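Local coordinates for protein multi-copper Oxidase CueO (Ochrobactrum, PDB 6EVG) that oxidises lignin model compounds and lignosulfonate as a laccase-like multicopper oxidase, probably passing the electrons to molecular oxygen, at residues D426-E431 against D467-I472; P435-G440 against W460-L465. All blocks are in the same frame, centred on the assembly; numbering follows the deposited sequence.

Contact 1 (D426-E431 against D467-I472); sequences DLTTKE and DGKAEI
Two partners grip the hydroxyl of Thr429. The amide N of Gly468 donates to Thr429 OG1 over 2.8 Å in an almost straight bond, and a water lies 2.7 Å from the same OG1. That water also donates to OD1 of Asp467, tying the hydroxyl to the carboxylate of the turn. With chi1 at 66°, Thr429 OG1 stands between its own backbone N and carbonyl carbon, which swings it across to Gly468. Thr429 N gives a bond back to Gly468 O (2.8 Å), so a side-chain bond and a backbone bond together join Gly468 to Thr429 twice. The backbone angles of Gly468 would push a CB into the preceding carbonyl, reason enough for a glycine.

Next along, Leu427 and Ala470 form a hydrogen-bonded antiparallel pair, N to O in both directions. The sheet face of Asp426, Thr428, Lys469 and Glu471 is polar. Lys469, bent at chi2 and chi4, lays CD against Thr428 CG2 (3.5 Å) and carries NZ to Asp426 OD1, a 2.9 Å salt bridge that meets the carboxylate from above, 55° out of its plane. Asp426 OD1 also comes within 4.2 Å of Glu471 OE2, the two carboxylates side by side with planes nearly at right angles. Lys469 and Arg332, which is salt-bridged to both acids, probably offset their repulsion.

On the reverse face Leu427 CD1 meets Ile472 CD1 at 3.9 Å, both side chains reaching Phe436 of the facing sheet. The side chain of Thr429, touching the copper ligand His434, lies about 7 Å from the bound copper. Antiparallel strands that turn an apolar face to the facing sheet are characteristic of the cupredoxin beta-sandwich, the fold expected of a multicopper oxidase domain.

Contact 2 (P435-G440 against W460-L465); sequences PFHIHG and WKDTAL. With EDO (1,2-ethanediol), chain D; EDO (1,2-ethanediol), chain C.
His437 lays its imidazole alongside the side chain of Asp462, ring and carboxylate planes 71° apart, with ND1 reaching past it to the backbone. There ND1 of His437 donates to Asp462 O over 2.8 Å, the oxygen lying close to the ring plane although the nitrogen stands well above the plane of the carbonyl. A chi1 of 172° sets the ring anti to the backbone N and brings ND1 to this carbonyl. Ile438 N reaches the same Asp462 O with a longer bond (3.3 Å), so one oxygen serves two donors. Replacing His437 by a phenylalanine would probably leave Asp462 O with Ile438 N alone of this pair and deprive His91 of its partner at NE2.

Asp462 is itself well held: Thr463 OG1 donates to OD1 of Asp462 (2.8 Å), and Arg269 is salt-bridged to the other carboxylate oxygen. His437 and His439 follow His434, a ligand of the bound copper, in the His-x-x-His-x-His pattern of multicopper oxidases. In relatives the second and third histidines hold the trinuclear copper cluster; here His437 NE2 is hydrogen-bonded to His91 NE2, and His439 NE2 to His489 NE2.

Behind the ring site the strands pair in antiparallel fashion, Phe436 and Ala464 exchanging N to O bonds, while Pro435 CD rests on Leu465 CD1 at 4.2 Å. The buried Lys461, its chain bent at chi3 and chi4, curls back to donate from NZ to Thr463 O (2.9 Å) and also forms salt bridges with Glu268 and Asp249. Beyond Ala464 an ethanediol, probably from the crystallisation liquor, occupies the backbone edge of Leu465, accepting from Leu465 N at O1 (2.9 Å) and donating from O2 to Leu465 O (2.7 Å).

In the fold
Contact 2 is nested along the chain inside the loop closed by contact 1: strand 422-428 leads into strand 434-438, and strand 463-466 leads into strand 469-475. Each contact belongs to a different sheet of the same copper-binding domain, one joining the central strands 422-428 and 469-475, the other joining 434-438 to the outermost strand 463-466. Their centres are 13 Å apart, and the sheets meet where Phe436 CE2 packs 3.6 Å from Ile472 CD1, with Leu427 beside it. The crossing leads into His434, at the start of strand 434-438 and a ligand of the bound copper, whose ligands Cys490 and His495 come from strand 486-490 and the helix after it.

Contact 1 (D426-E431 against D467-I472)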
ATOM      1  N   ASP A 426      -4.413 -18.936   9.369  1.00 10.74           N
ATOM      2  CA  ASP A 426      -5.391 -18.345  10.286  1.00 12.00           C
ATOM      3  C   ASP A 426      -4.781 -17.084  10.854  1.00 12.41           C
ATOM      4  O   ASP A 426      -3.673 -17.141  11.408  1.00 15.21           O
ATOM      5  CB  ASP A 426      -5.743 -19.386  11.449  1.00 13.76           C
ATOM      6  CG  ASP A 426      -6.610 -20.535  10.995  1.00 15.90           C
ATOM      7  OD1 ASP A 426      -7.668 -20.342  10.377  1.00 21.27           O
ATOM      8  OD2 ASP A 426      -6.282 -21.716  11.261  1.00 22.59           O
ATOM      9  N   LEU A 427      -5.465 -15.963  10.769  1.00 11.23           N
ATOM     10  CA  LEU A 427      -5.028 -14.686  11.327  1.00 10.80           C
ATOM     11  C   LEU A 427      -6.050 -14.148  12.290  1.00 11.83           C
ATOM     12  O   LEU A 427      -7.241 -14.125  11.945  1.00 12.83           O
ATOM     13  CB  LEU A 427      -4.820 -13.678  10.166  1.00 11.00           C
ATOM     14  CG  LEU A 427      -3.787 -14.076   9.132  1.00 11.79           C
ATOM     15  CD1 LEU A 427      -3.728 -13.054   7.998  1.00 12.56           C
ATOM     16  CD2 LEU A 427      -2.387 -14.283   9.713  1.00 13.65           C
ATOM     17  N   THR A 428      -5.625 -13.737  13.485  1.00 11.34           N
ATOM     18  CA  THR A 428      -6.552 -13.282  14.520  1.00 11.86           C
ATOM     19  C   THR A 428      -6.108 -11.966  15.111  1.00 11.86           C
ATOM     20  O   THR A 428      -4.898 -11.736  15.322  1.00 12.27           O
ATOM     21  CB  THR A 428      -6.656 -14.358  15.631  1.00 13.80           C
ATOM     22  OG1 THR A 428      -5.418 -14.758  16.078  1.00 23.08           O
ATOM     23  CG2 THR A 428      -7.161 -15.565  15.161  1.00 13.84           C
ATOM     24  N   THR A 429      -7.103 -11.123  15.405  1.00 11.74           N
ATOM     25  CA  THR A 429      -6.866  -9.885  16.156  1.00 12.55           C
ATOM     26  C   THR A 429      -7.754  -9.881  17.411  1.00 13.66           C
ATOM     27  O   THR A 429      -8.711 -10.626  17.520  1.00 17.18           O
ATOM     28  CB  THR A 429      -7.147  -8.633  15.311  1.00 12.05           C
ATOM     29  OG1 THR A 429      -8.549  -8.577  14.997  1.00 14.52           O
ATOM     30  CG2 THR A 429      -6.384  -8.659  14.013  1.00 12.87           C
ATOM     31  N   LYS A 430      -7.473  -8.949  18.297  1.00 13.79           N
ATOM     32  CA  LYS A 430      -8.225  -8.774  19.542  1.00 15.86           C
ATOM     33  C   LYS A 430      -8.682  -7.320  19.730  1.00 16.14           C
ATOM     34  O   LYS A 430      -9.808  -6.966  19.444  1.00 18.89           O
ATOM     35  CB  LYS A 430      -7.343  -9.208  20.739  1.00 17.96           C
ATOM     36  CG  LYS A 430      -7.937  -9.069  22.122  1.00 20.54           C
ATOM     37  CD  LYS A 430      -6.957  -9.458  23.227  1.00 23.06           C
ATOM     38  CE  LYS A 430      -7.613  -9.293  24.603  1.00 26.61           C
ATOM     39  NZ  LYS A 430      -6.597  -9.207  25.677  1.00 33.99           N
ATOM     40  N   GLU A 431      -7.799  -6.429  20.140  1.00 16.77           N
ATOM     41  CA  GLU A 431      -8.241  -5.075  20.552  1.00 17.27           C
ATOM     42  C   GLU A 431      -8.603  -4.161  19.413  1.00 17.17           C
ATOM     43  O   GLU A 431      -9.507  -3.330  19.565  1.00 19.25           O
ATOM     44  CB  GLU A 431      -7.231  -4.369  21.432  1.00 18.92           C
ATOM     45  CG  GLU A 431      -6.977  -5.031  22.790  1.00 20.62           C
ATOM     46  CD  GLU A 431      -5.776  -5.976  22.767  1.00 21.71           C
ATOM     47  OE1 GLU A 431      -5.362  -6.448  21.668  1.00 22.80           O
ATOM     48  OE2 GLU A 431      -5.278  -6.280  23.870  1.00 24.10           O
ATOM     49  N   ASP A 467      -9.820  -8.200  11.032  1.00 12.15           N
ATOM     50  CA  ASP A 467     -10.662  -7.614  12.078  1.00 13.05           C
ATOM     51  C   ASP A 467     -11.468  -8.733  12.690  1.00 12.97           C
ATOM     52  O   ASP A 467     -12.649  -8.923  12.377  1.00 16.50           O
ATOM     53  CB  ASP A 467     -11.585  -6.528  11.501  1.00 17.08           C
ATOM     54  CG  ASP A 467     -12.379  -5.762  12.572  1.00 19.19           C
ATOM     55  OD1 ASP A 467     -12.100  -5.915  13.775  1.00 22.84           O
ATOM     56  OD2 ASP A 467     -13.292  -5.000  12.150  1.00 28.80           O
ATOM     57  N   GLY A 468     -10.881  -9.417  13.660  1.00 13.20           N
ATOM     58  CA  GLY A 468     -11.440 -10.587  14.319  1.00 14.15           C
ATOM     59  C   GLY A 468     -10.652 -11.799  13.849  1.00 13.31           C
ATOM     60  O   GLY A 468      -9.571 -12.100  14.373  1.00 16.41           O
ATOM     61  N   LYS A 469     -11.164 -12.461  12.817  1.00 13.65           N
ATOM     62  CA  LYS A 469     -10.609 -13.639  12.257  1.00 14.43           C
ATOM     63  C   LYS A 469     -10.594 -13.571  10.741  1.00 13.26           C
ATOM     64  O   LYS A 469     -11.544 -13.094  10.150  1.00 14.30           O
ATOM     65  CB  LYS A 469     -11.446 -14.856  12.702  1.00 18.87           C
ATOM     66  CG  LYS A 469     -10.952 -16.159  12.145  1.00 20.70           C
ATOM     67  CD  LYS A 469      -9.662 -16.545  12.852  1.00 23.96           C
ATOM     68  CE  LYS A 469      -8.884 -17.654  12.183  1.00 26.43           C
ATOM     69  NZ  LYS A 469      -9.722 -18.855  11.879  1.00 27.47           N
ATOM     70  N   ALA A 470      -9.533 -14.082  10.112  1.00 12.51           N
ATOM     71  CA  ALA A 470      -9.467 -14.330   8.692  1.00 12.48           C
ATOM     72  C   ALA A 470      -8.760 -15.613   8.399  1.00 11.79           C
ATOM     73  O   ALA A 470      -7.891 -16.044   9.190  1.00 12.87           O
ATOM     74  CB  ALA A 470      -8.777 -13.203   7.956  1.00 12.48           C
ATOM     75  N   GLU A 471      -9.057 -16.201   7.262  1.00 11.32           N
ATOM     76  CA  GLU A 471      -8.287 -17.311   6.720  1.00 12.39           C
ATOM     77  C   GLU A 471      -7.819 -16.954   5.329  1.00 11.19           C
ATOM     78  O   GLU A 471      -8.620 -16.462   4.518  1.00 12.27           O
ATOM     79  CB  GLU A 471      -9.112 -18.619   6.583  1.00 13.82           C
ATOM     80  CG  GLU A 471      -9.705 -19.151   7.870  1.00 17.32           C
ATOM     81  CD  GLU A 471     -10.697 -20.262   7.677  1.00 23.56           C
ATOM     82  OE1 GLU A 471     -10.568 -20.995   6.722  1.00 36.31           O
ATOM     83  OE2 GLU A 471     -11.472 -20.510   8.622  1.00 34.39           O
ATOM     84  N   ILE A 472      -6.525 -17.158   5.058  1.00 10.50           N
ATOM     85  CA  ILE A 472      -5.952 -16.819   3.742  1.00  9.81           C
ATOM     86  C   ILE A 472      -5.222 -18.016   3.185  1.00 10.43           C
ATOM     87  O   ILE A 472      -4.676 -18.834   3.937  1.00 11.71           O
ATOM     88  CB  ILE A 472      -5.059 -15.561   3.771  1.00 10.30           C
ATOM     89  CG1 ILE A 472      -3.799 -15.785   4.641  1.00  9.82           C
ATOM     90  CG2 ILE A 472      -5.856 -14.363   4.259  1.00 10.50           C
ATOM     91  CD1 ILE A 472      -2.774 -14.653   4.540  1.00 10.45           C
TER
HETATM   92  O   HOH W   1     -10.321  -6.807  15.997  1.00 36.04           O

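Contact 2 (P435-G440 against W460-L465)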
ATOM      1  N   PRO A 435      -3.750  -4.401   9.534  1.00  8.63           N
ATOM      2  CA  PRO A 435      -3.481  -4.781   8.116  1.00  8.65           C
ATOM      3  C   PRO A 435      -2.278  -5.725   8.026  1.00  8.70           C
ATOM      4  O   PRO A 435      -1.172  -5.382   8.293  1.00 12.09           O
ATOM      5  CB  PRO A 435      -3.216  -3.426   7.493  1.00  9.07           C
ATOM      6  CG  PRO A 435      -2.619  -2.589   8.590  1.00 10.05           C
ATOM      7  CD  PRO A 435      -3.297  -3.064   9.876  1.00  9.28           C
ATOM      8  N   PHE A 436      -2.529  -6.931   7.568  1.00  8.31           N
ATOM      9  CA  PHE A 436      -1.498  -7.925   7.304  1.00  8.46           C
ATOM     10  C   PHE A 436      -0.848  -7.672   5.954  1.00  8.27           C
ATOM     11  O   PHE A 436      -1.562  -7.561   4.969  1.00  9.40           O
ATOM     12  CB  PHE A 436      -2.163  -9.299   7.275  1.00  9.44           C
ATOM     13  CG  PHE A 436      -1.259 -10.426   6.878  1.00  9.37           C
ATOM     14  CD1 PHE A 436      -0.393 -10.985   7.808  1.00 10.19           C
ATOM     15  CD2 PHE A 436      -1.276 -10.977   5.624  1.00  9.87           C
ATOM     16  CE1 PHE A 436       0.407 -12.058   7.435  1.00 10.57           C
ATOM     17  CE2 PHE A 436      -0.492 -12.016   5.255  1.00 10.02           C
ATOM     18  CZ  PHE A 436       0.402 -12.558   6.183  1.00 10.12           C
ATOM     19  N   HIS A 437       0.491  -7.706   5.888  1.00  8.37           N
ATOM     20  CA  HIS A 437       1.193  -7.691   4.607  1.00  7.60           C
ATOM     21  C   HIS A 437       2.276  -8.752   4.621  1.00  7.70           C
ATOM     22  O   HIS A 437       3.009  -8.898   5.606  1.00  8.93           O
ATOM     23  CB  HIS A 437       1.816  -6.290   4.310  1.00  7.91           C
ATOM     24  CG  HIS A 437       2.710  -6.232   3.092  1.00  8.01           C
ATOM     25  ND1 HIS A 437       2.295  -6.712   1.849  1.00  8.59           N
ATOM     26  CD2 HIS A 437       3.955  -5.729   2.903  1.00  8.11           C
ATOM     27  CE1 HIS A 437       3.303  -6.524   0.976  1.00  8.69           C
ATOM     28  NE2 HIS A 437       4.295  -5.917   1.581  1.00  8.42           N
ATOM     29  N   ILE A 438       2.336  -9.514   3.526  1.00  7.41           N
ATOM     30  CA  ILE A 438       3.427 -10.475   3.304  1.00  7.90           C
ATOM     31  C   ILE A 438       4.245 -10.032   2.102  1.00  8.20           C
ATOM     32  O   ILE A 438       3.707  -9.710   1.041  1.00  9.58           O
ATOM     33  CB  ILE A 438       2.882 -11.908   3.180  1.00  8.51           C
ATOM     34  CG1 ILE A 438       4.047 -12.911   3.132  1.00  8.85           C
ATOM     35  CG2 ILE A 438       1.930 -12.109   2.030  1.00 10.12           C
ATOM     36  CD1 ILE A 438       3.635 -14.347   3.495  1.00 10.43           C
ATOM     37  N   HIS A 439       5.560 -10.012   2.279  1.00  8.76           N
ATOM     38  CA  HIS A 439       6.513  -9.779   1.200  1.00  8.43           C
ATOM     39  C   HIS A 439       6.813 -11.097   0.471  1.00  8.48           C
ATOM     40  O   HIS A 439       6.989 -12.116   1.132  1.00 10.10           O
ATOM     41  CB  HIS A 439       7.838  -9.231   1.702  1.00  8.82           C
ATOM     42  CG  HIS A 439       7.772  -7.997   2.522  1.00  8.65           C
ATOM     43  ND1 HIS A 439       8.835  -7.120   2.556  1.00  9.68           N
ATOM     44  CD2 HIS A 439       6.825  -7.448   3.308  1.00  9.38           C
ATOM     45  CE1 HIS A 439       8.536  -6.122   3.362  1.00  9.82           C
ATOM     46  NE2 HIS A 439       7.311  -6.294   3.830  1.00  9.42           N
ATOM     47  N   GLY A 440       6.931 -11.038  -0.852  1.00  8.75           N
ATOM     48  CA  GLY A 440       7.433 -12.216  -1.555  1.00  9.45           C
ATOM     49  C   GLY A 440       6.494 -13.372  -1.744  1.00  8.88           C
ATOM     50  O   GLY A 440       6.906 -14.441  -2.160  1.00 10.60           O
ATOM     51  N   TRP A 460      -6.283 -11.775  -6.211  1.00  8.47           N
ATOM     52  CA  TRP A 460      -4.934 -11.859  -5.602  1.00  8.21           C
ATOM     53  C   TRP A 460      -4.641 -10.648  -4.774  1.00  7.86           C
ATOM     54  O   TRP A 460      -4.853  -9.495  -5.267  1.00  8.13           O
ATOM     55  CB  TRP A 460      -3.873 -12.047  -6.693  1.00  8.86           C
ATOM     56  CG  TRP A 460      -3.806 -13.409  -7.238  1.00  9.75           C
ATOM     57  CD1 TRP A 460      -4.136 -13.861  -8.485  1.00 11.11           C
ATOM     58  CD2 TRP A 460      -3.381 -14.597  -6.511  1.00 10.20           C
ATOM     59  NE1 TRP A 460      -3.960 -15.209  -8.588  1.00 11.83           N
ATOM     60  CE2 TRP A 460      -3.461 -15.695  -7.395  1.00 11.17           C
ATOM     61  CE3 TRP A 460      -2.880 -14.794  -5.233  1.00 10.60           C
ATOM     62  CZ2 TRP A 460      -3.063 -16.974  -7.010  1.00 12.77           C
ATOM     63  CZ3 TRP A 460      -2.474 -16.088  -4.875  1.00 11.29           C
ATOM     64  CH2 TRP A 460      -2.542 -17.126  -5.745  1.00 13.55           C
ATOM     65  N   LYS A 461      -4.154 -10.854  -3.550  1.00  7.47           N
ATOM     66  CA  LYS A 461      -3.827  -9.742  -2.668  1.00  7.36           C
ATOM     67  C   LYS A 461      -2.475  -9.994  -2.000  1.00  7.45           C
ATOM     68  O   LYS A 461      -1.942 -11.110  -1.967  1.00  8.48           O
ATOM     69  CB  LYS A 461      -4.954  -9.516  -1.641  1.00 10.35           C
ATOM     70  CG  LYS A 461      -6.148  -8.759  -2.336  1.00 12.65           C
ATOM     71  CD  LYS A 461      -7.282  -8.367  -1.467  1.00 11.88           C
ATOM     72  CE  LYS A 461      -6.898  -7.457  -0.361  1.00  9.95           C
ATOM     73  NZ  LYS A 461      -6.250  -6.147  -0.712  1.00  8.73           N
ATOM     74  N   ASP A 462      -1.903  -8.891  -1.500  1.00  7.17           N
ATOM     75  CA  ASP A 462      -0.710  -8.964  -0.662  1.00  7.26           C
ATOM     76  C   ASP A 462      -0.874  -8.253   0.657  1.00  7.40           C
ATOM     77  O   ASP A 462       0.034  -8.387   1.506  1.00  7.93           O
ATOM     78  CB  ASP A 462       0.576  -8.487  -1.423  1.00  7.92           C
ATOM     79  CG  ASP A 462       0.505  -7.044  -1.898  1.00  7.41           C
ATOM     80  OD1 ASP A 462       0.250  -6.146  -1.047  1.00  8.44           O
ATOM     81  OD2 ASP A 462       0.726  -6.795  -3.112  1.00  8.39           O
ATOM     82  N   THR A 463      -1.952  -7.491   0.881  1.00  7.25           N
ATOM     83  CA  THR A 463      -2.178  -6.748   2.089  1.00  7.70           C
ATOM     84  C   THR A 463      -3.699  -6.898   2.372  1.00  8.31           C
ATOM     85  O   THR A 463      -4.480  -6.776   1.441  1.00  9.09           O
ATOM     86  CB  THR A 463      -1.788  -5.272   1.958  1.00  8.14           C
ATOM     87  OG1 THR A 463      -0.417  -5.212   1.476  1.00  8.63           O
ATOM     88  CG2 THR A 463      -1.897  -4.533   3.230  1.00  8.71           C
ATOM     89  N   ALA A 464      -4.086  -7.146   3.620  1.00  8.10           N
ATOM     90  CA  ALA A 464      -5.516  -7.311   3.961  1.00  8.96           C
ATOM     91  C   ALA A 464      -5.791  -6.862   5.355  1.00  8.74           C
ATOM     92  O   ALA A 464      -5.005  -7.170   6.263  1.00  9.12           O
ATOM     93  CB  ALA A 464      -5.949  -8.726   3.803  1.00 10.69           C
ATOM     94  N   LEU A 465      -6.919  -6.197   5.569  1.00  8.58           N
ATOM     95  CA  LEU A 465      -7.300  -5.764   6.896  1.00  8.92           C
ATOM     96  C   LEU A 465      -7.966  -6.933   7.640  1.00  9.22           C
ATOM     97  O   LEU A 465      -8.991  -7.455   7.208  1.00 10.38           O
ATOM     98  CB  LEU A 465      -8.254  -4.561   6.839  1.00  9.26           C
ATOM     99  CG  LEU A 465      -8.570  -3.894   8.166  1.00 10.20           C
ATOM    100  CD1 LEU A 465      -7.345  -3.391   8.935  1.00 10.54           C
ATOM    101  CD2 LEU A 465      -9.594  -2.783   7.971  1.00 12.26           C
TER
HETATM  102  C1  EDO D 603      -9.735  -6.853   2.821  1.00 11.33           C
HETATM  103  O1  EDO D 603      -8.490  -6.260   3.177  1.00 10.57           O
HETATM  104  C2  EDO D 603     -10.235  -7.704   3.965  1.00 11.12           C
HETATM  105  O2  EDO D 603     -10.572  -6.932   5.130  1.00 12.59           O
HETATM  106  C1  EDO C 602      12.277  -8.070   1.438  1.00 14.16           C
HETATM  107  O1  EDO C 602      10.906  -8.152   1.031  1.00 13.52           O
HETATM  108  C2  EDO C 602      12.538  -7.498   2.773  1.00 15.15           C
HETATM  109  O2  EDO C 602      11.809  -6.276   2.969  1.00 14.81           O